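Local coordinates for nitrate transport protein (PDB 3KSX) that binds alkanesulfonates, here MOPS, and probably delivers them from the periplasm to a membrane transporter, at residues P278-A291 with P301-A313. Residues are numbered along the deposited sequence; the frame is centred on the assembly and turned at random.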
loop_
_atom_site.group_PDB
_atom_site.type_symbol
_atom_site.label_atom_id
_atom_site.label_comp_id
_atom_site.label_asym_id
_atom_site.label_seq_id
_atom_site.Cartn_x
_atom_site.Cartn_y
_atom_site.Cartn_z
ATOM N N PRO A 278 -1.104 14.988 7.621
ATOM C CA PRO A 278 -2.272 15.472 6.973
ATOM C C PRO A 278 -2.046 15.578 5.493
ATOM O O PRO A 278 -0.919 15.705 5.019
ATOM C CB PRO A 278 -2.432 16.886 7.526
ATOM C CG PRO A 278 -1.762 16.861 8.850
ATOM C CD PRO A 278 -0.576 15.979 8.582
ATOM N N LEU A 279 -3.114 15.442 4.758
ATOM C CA LEU A 279 -3.077 15.609 3.304
ATOM C C LEU A 279 -2.824 17.074 2.955
ATOM O O LEU A 279 -3.440 18.012 3.512
ATOM C CB LEU A 279 -4.388 15.089 2.610
ATOM C CG LEU A 279 -4.524 13.526 2.528
ATOM C CD1 LEU A 279 -5.043 12.866 3.803
ATOM C CD2 LEU A 279 -5.497 13.212 1.406
ATOM N N SER A 280 -1.892 17.258 2.042
ATOM C CA SER A 280 -1.591 18.633 1.567
ATOM C C SER A 280 -2.367 18.885 0.281
ATOM O O SER A 280 -2.805 17.919 -0.368
ATOM C CB SER A 280 -0.060 18.714 1.297
ATOM O OG SER A 280 0.301 17.898 0.185
ATOM N N ALA A 281 -2.436 20.157 -0.165
ATOM C CA ALA A 281 -3.074 20.483 -1.411
ATOM C C ALA A 281 -2.530 19.744 -2.618
ATOM O O ALA A 281 -3.286 19.194 -3.432
ATOM C CB ALA A 281 -3.133 21.996 -1.608
ATOM N N GLN A 282 -1.211 19.649 -2.709
ATOM C CA GLN A 282 -0.580 19.005 -3.843
ATOM C C GLN A 282 -0.848 17.496 -3.847
ATOM O O GLN A 282 -1.010 16.932 -4.903
ATOM C CB GLN A 282 0.941 19.293 -3.884
ATOM C CG GLN A 282 1.310 20.754 -4.205
ATOM C CD GLN A 282 0.560 21.292 -5.405
ATOM O OE1 GLN A 282 -0.191 22.264 -5.283
ATOM N NE2 GLN A 282 0.727 20.664 -6.553
ATOM N N VAL A 283 -0.883 16.849 -2.691
ATOM C CA VAL A 283 -1.188 15.436 -2.575
ATOM C C VAL A 283 -2.630 15.149 -3.064
ATOM O O VAL A 283 -2.884 14.235 -3.912
ATOM C CB VAL A 283 -0.931 14.957 -1.115
ATOM C CG1 VAL A 283 -1.639 13.706 -0.886
ATOM C CG2 VAL A 283 0.664 14.862 -0.743
ATOM N N ILE A 284 -3.589 15.999 -2.614
ATOM C CA ILE A 284 -4.995 15.856 -3.066
ATOM C C ILE A 284 -5.094 15.982 -4.589
ATOM O O ILE A 284 -5.695 15.144 -5.293
ATOM C CB ILE A 284 -5.901 16.828 -2.324
ATOM C CG1 ILE A 284 -5.904 16.504 -0.813
ATOM C CG2 ILE A 284 -7.370 16.667 -2.910
ATOM C CD1 ILE A 284 -6.301 17.727 0.007
ATOM N N LYS A 285 -4.515 17.019 -5.126
ATOM C CA LYS A 285 -4.424 17.198 -6.594
ATOM C C LYS A 285 -3.796 15.982 -7.281
ATOM O O LYS A 285 -4.309 15.558 -8.355
ATOM C CB LYS A 285 -3.645 18.527 -6.911
ATOM C CG LYS A 285 -4.496 19.792 -6.541
ATOM C CD LYS A 285 -3.797 21.135 -6.748
ATOM C CE LYS A 285 -3.544 21.472 -8.177
ATOM N NZ LYS A 285 -4.777 21.967 -8.848
ATOM N N ALA A 286 -2.694 15.454 -6.712
ATOM C CA ALA A 286 -1.995 14.270 -7.300
ATOM C C ALA A 286 -2.953 13.072 -7.359
ATOM O O ALA A 286 -3.111 12.419 -8.402
ATOM C CB ALA A 286 -0.667 13.955 -6.486
ATOM N N GLN A 287 -3.703 12.909 -6.261
ATOM C CA GLN A 287 -4.664 11.864 -6.110
ATOM C C GLN A 287 -5.793 12.070 -7.107
ATOM O O GLN A 287 -6.160 11.148 -7.803
ATOM C CB GLN A 287 -5.178 11.808 -4.654
ATOM C CG GLN A 287 -6.181 10.606 -4.362
ATOM C CD GLN A 287 -5.524 9.236 -4.476
ATOM O OE1 GLN A 287 -4.309 9.119 -4.751
ATOM N NE2 GLN A 287 -6.288 8.187 -4.165
ATOM N N GLN A 288 -6.326 13.293 -7.259
ATOM C CA GLN A 288 -7.325 13.475 -8.333
ATOM C C GLN A 288 -6.781 13.216 -9.764
ATOM O O GLN A 288 -7.475 12.680 -10.661
ATOM C CB GLN A 288 -7.795 14.945 -8.269
ATOM C CG GLN A 288 -9.021 15.250 -9.185
ATOM C CD GLN A 288 -10.183 14.343 -8.938
ATOM O OE1 GLN A 288 -10.764 14.362 -7.840
ATOM N NE2 GLN A 288 -10.567 13.540 -9.952
ATOM N N ALA A 289 -5.528 13.608 -10.014
ATOM C CA ALA A 289 -4.905 13.367 -11.324
ATOM C C ALA A 289 -4.839 11.849 -11.629
ATOM O O ALA A 289 -5.122 11.430 -12.768
ATOM C CB ALA A 289 -3.536 13.997 -11.352
ATOM N N THR A 290 -4.561 11.030 -10.596
ATOM C CA THR A 290 -4.529 9.587 -10.766
ATOM C C THR A 290 -5.948 9.090 -11.065
ATOM O O THR A 290 -6.115 8.325 -11.949
ATOM C CB THR A 290 -3.961 8.920 -9.513
ATOM O OG1 THR A 290 -2.625 9.423 -9.275
ATOM C CG2 THR A 290 -3.965 7.418 -9.665
ATOM N N ALA A 291 -6.957 9.610 -10.367
ATOM C CA ALA A 291 -8.359 9.231 -10.607
ATOM C C ALA A 291 -8.669 9.569 -12.097
ATOM O O ALA A 291 -9.325 8.789 -12.815
ATOM C CB ALA A 291 -9.256 10.100 -9.625
ATOM N N PRO A 301 -14.882 2.815 -13.904
ATOM C CA PRO A 301 -16.120 3.119 -14.586
ATOM C C PRO A 301 -16.542 4.590 -14.463
ATOM O O PRO A 301 -16.881 5.181 -15.492
ATOM C CB PRO A 301 -17.119 2.141 -13.963
ATOM C CG PRO A 301 -16.588 1.776 -12.680
ATOM C CD PRO A 301 -15.091 1.957 -12.728
ATOM N N LYS A 302 -16.486 5.165 -13.250
ATOM C CA LYS A 302 -16.861 6.573 -12.964
ATOM C C LYS A 302 -15.614 7.432 -12.996
ATOM O O LYS A 302 -14.525 6.938 -12.642
ATOM C CB LYS A 302 -17.406 6.702 -11.521
ATOM C CG LYS A 302 -18.615 5.856 -11.083
ATOM C CD LYS A 302 -19.630 5.621 -12.214
ATOM C CE LYS A 302 -19.739 4.101 -12.564
ATOM N NZ LYS A 302 -20.067 3.779 -13.999
ATOM N N ARG A 303 -15.716 8.723 -13.348
ATOM C CA ARG A 303 -14.669 9.662 -12.849
ATOM C C ARG A 303 -14.923 9.741 -11.304
ATOM O O ARG A 303 -16.113 9.686 -10.847
ATOM C CB ARG A 303 -14.656 11.048 -13.553
ATOM C CG ARG A 303 -13.279 11.819 -13.340
ATOM C CD ARG A 303 -13.449 13.244 -12.858
ATOM N NE ARG A 303 -13.203 14.251 -13.910
ATOM C CZ ARG A 303 -12.425 15.337 -13.754
ATOM N NH1 ARG A 303 -11.816 15.561 -12.576
ATOM N NH2 ARG A 303 -12.271 16.214 -14.775
ATOM N N VAL A 304 -13.847 9.754 -10.510
ATOM C CA VAL A 304 -13.951 9.777 -9.055
ATOM C C VAL A 304 -13.571 11.181 -8.653
ATOM O O VAL A 304 -12.607 11.704 -9.178
ATOM C CB VAL A 304 -12.978 8.777 -8.383
ATOM C CG1 VAL A 304 -12.792 9.125 -6.880
ATOM C CG2 VAL A 304 -13.500 7.339 -8.579
ATOM N N LEU A 305 -14.301 11.758 -7.718
ATOM C CA LEU A 305 -13.955 13.083 -7.123
ATOM C C LEU A 305 -13.350 12.893 -5.766
ATOM O O LEU A 305 -14.006 12.455 -4.788
ATOM C CB LEU A 305 -15.180 13.997 -7.067
ATOM C CG LEU A 305 -15.597 14.277 -8.513
ATOM C CD1 LEU A 305 -17.089 14.712 -8.511
ATOM C CD2 LEU A 305 -14.663 15.303 -9.130
ATOM N N VAL A 306 -12.078 13.226 -5.693
ATOM C CA VAL A 306 -11.341 12.978 -4.439
ATOM C C VAL A 306 -11.628 14.013 -3.327
ATOM O O VAL A 306 -11.776 13.639 -2.131
ATOM C CB VAL A 306 -9.797 12.966 -4.752
ATOM C CG1 VAL A 306 -9.027 12.971 -3.418
ATOM C CG2 VAL A 306 -9.420 11.766 -5.684
ATOM N N ALA A 307 -11.624 15.313 -3.689
ATOM C CA ALA A 307 -11.674 16.377 -2.702
ATOM C C ALA A 307 -12.856 16.235 -1.718
ATOM O O ALA A 307 -12.713 16.486 -0.520
ATOM C CB ALA A 307 -11.672 17.802 -3.411
ATOM N N PRO A 308 -14.064 15.827 -2.202
ATOM C CA PRO A 308 -15.080 15.806 -1.102
ATOM C C PRO A 308 -14.937 14.689 -0.064
ATOM O O PRO A 308 -15.682 14.683 0.922
ATOM C CB PRO A 308 -16.396 15.605 -1.818
ATOM C CG PRO A 308 -16.122 15.847 -3.320
ATOM C CD PRO A 308 -14.660 15.731 -3.562
ATOM N N ALA A 309 -14.047 13.726 -0.332
ATOM C CA ALA A 309 -13.718 12.645 0.582
ATOM C C ALA A 309 -12.541 13.002 1.490
ATOM O O ALA A 309 -12.129 12.167 2.265
ATOM C CB ALA A 309 -13.463 11.351 -0.196
ATOM N N VAL A 310 -11.951 14.204 1.374
ATOM C CA VAL A 310 -10.765 14.547 2.206
ATOM C C VAL A 310 -11.218 15.092 3.570
ATOM O O VAL A 310 -12.118 15.980 3.636
ATOM C CB VAL A 310 -9.852 15.578 1.518
ATOM C CG1 VAL A 310 -8.732 16.000 2.504
ATOM C CG2 VAL A 310 -9.302 15.003 0.237
ATOM N N TRP A 311 -10.665 14.562 4.647
ATOM C CA TRP A 311 -10.952 15.067 5.967
ATOM C C TRP A 311 -9.656 15.528 6.708
ATOM O O TRP A 311 -8.576 14.974 6.555
ATOM C CB TRP A 311 -11.673 14.003 6.722
ATOM C CG TRP A 311 -11.871 14.171 8.222
ATOM C CD1 TRP A 311 -13.024 14.508 8.851
ATOM C CD2 TRP A 311 -10.892 13.924 9.256
ATOM N NE1 TRP A 311 -12.839 14.456 10.233
ATOM C CE2 TRP A 311 -11.540 14.104 10.498
ATOM C CE3 TRP A 311 -9.547 13.532 9.250
ATOM C CZ2 TRP A 311 -10.871 13.954 11.731
ATOM C CZ3 TRP A 311 -8.872 13.374 10.495
ATOM C CH2 TRP A 311 -9.554 13.572 11.700
ATOM N N ARG A 312 -9.801 16.580 7.513
ATOM C CA ARG A 312 -8.712 17.056 8.388
ATOM C C ARG A 312 -9.385 17.378 9.698
ATOM O O ARG A 312 -10.500 17.926 9.686
ATOM C CB ARG A 312 -8.142 18.363 7.846
ATOM C CG ARG A 312 -6.847 18.832 8.562
ATOM C CD ARG A 312 -6.508 20.254 8.164
ATOM N NE ARG A 312 -5.311 20.691 8.875
ATOM C CZ ARG A 312 -4.076 20.637 8.389
ATOM N NH1 ARG A 312 -3.862 20.175 7.163
ATOM N NH2 ARG A 312 -3.046 21.051 9.137
ATOM N N ALA A 313 -8.739 17.060 10.813
ATOM C CA ALA A 313 -9.308 17.495 12.079
ATOM C C ALA A 313 -9.131 18.997 12.253
ATOM O O ALA A 313 -10.048 19.626 12.778
ATOM C CB ALA A 313 -8.768 16.714 13.279
HETATM O O HOH W 1 -5.791 15.768 6.158
HETATM O O HOH W 2 -5.278 18.319 5.334
HETATM O O HOH W 3 -1.208 19.992 5.114
HETATM O O HOH W 4 -11.759 16.515 -6.539
HETATM O O HOH W 5 -11.799 7.952 -11.708
#
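Ile284 of the helix meets Val306 and Val310 of segment 301-313, which runs back along it. With Val310 it comes tip to tip: CG1 of Ile284 lies 3.9 Å from Val310 CG2, and CD1 rests against both methyls of the valine. The CG2 branch of Ile284 slants across Val306 and touches its CG1. One turn further along the helix, Gln287 offers Val306 the aliphatic part of its side chain, CG lying 3.7 Å from CG2 of the valine, while its NE2 turns inward to Asp87 O and Tyr102 OH. Ala291 extends this apolar strip to Val304.

Beside the strip, Gln288 grips the backbone of segment 301-313. Its CG stands anti to the backbone N (chi1 -171°) and the side chain bends at chi2, which swings the amide over to that backbone. OE1 accepts from Val306 N at 2.8 Å in an almost straight bond, with the donor tilted slightly from the carbonyl plane. NE2 of Gln288 gives a hydrogen to Val304 O at 2.9 Å, nearly in the plane of its own amide, and another to Asp292 OD1, which also forms a salt bridge with Arg303 NH1. A water links Gln288 OE1 to Ala307 N.

At the far edge, the CB-CG side of the Pro278 ring sits by the Arg312 guanidinium, CG over one face and CB 3.6 Å from Arg312 NH1, and a water joins NH1 to Leu279 O. Another water connects Leu279 N with Trp311 O.

This is structural packing on the lobe built round strand 100-106, one of two in this periplasmic binding protein; Ala309 and Trp311 bond by backbone to Tyr102 there. Four bonds, one from a water, hold the Gln288 carboxamide in one rotation, and two satisfy Val304 O and Val306 N, whereas water mediates much of the polar contact near Arg312.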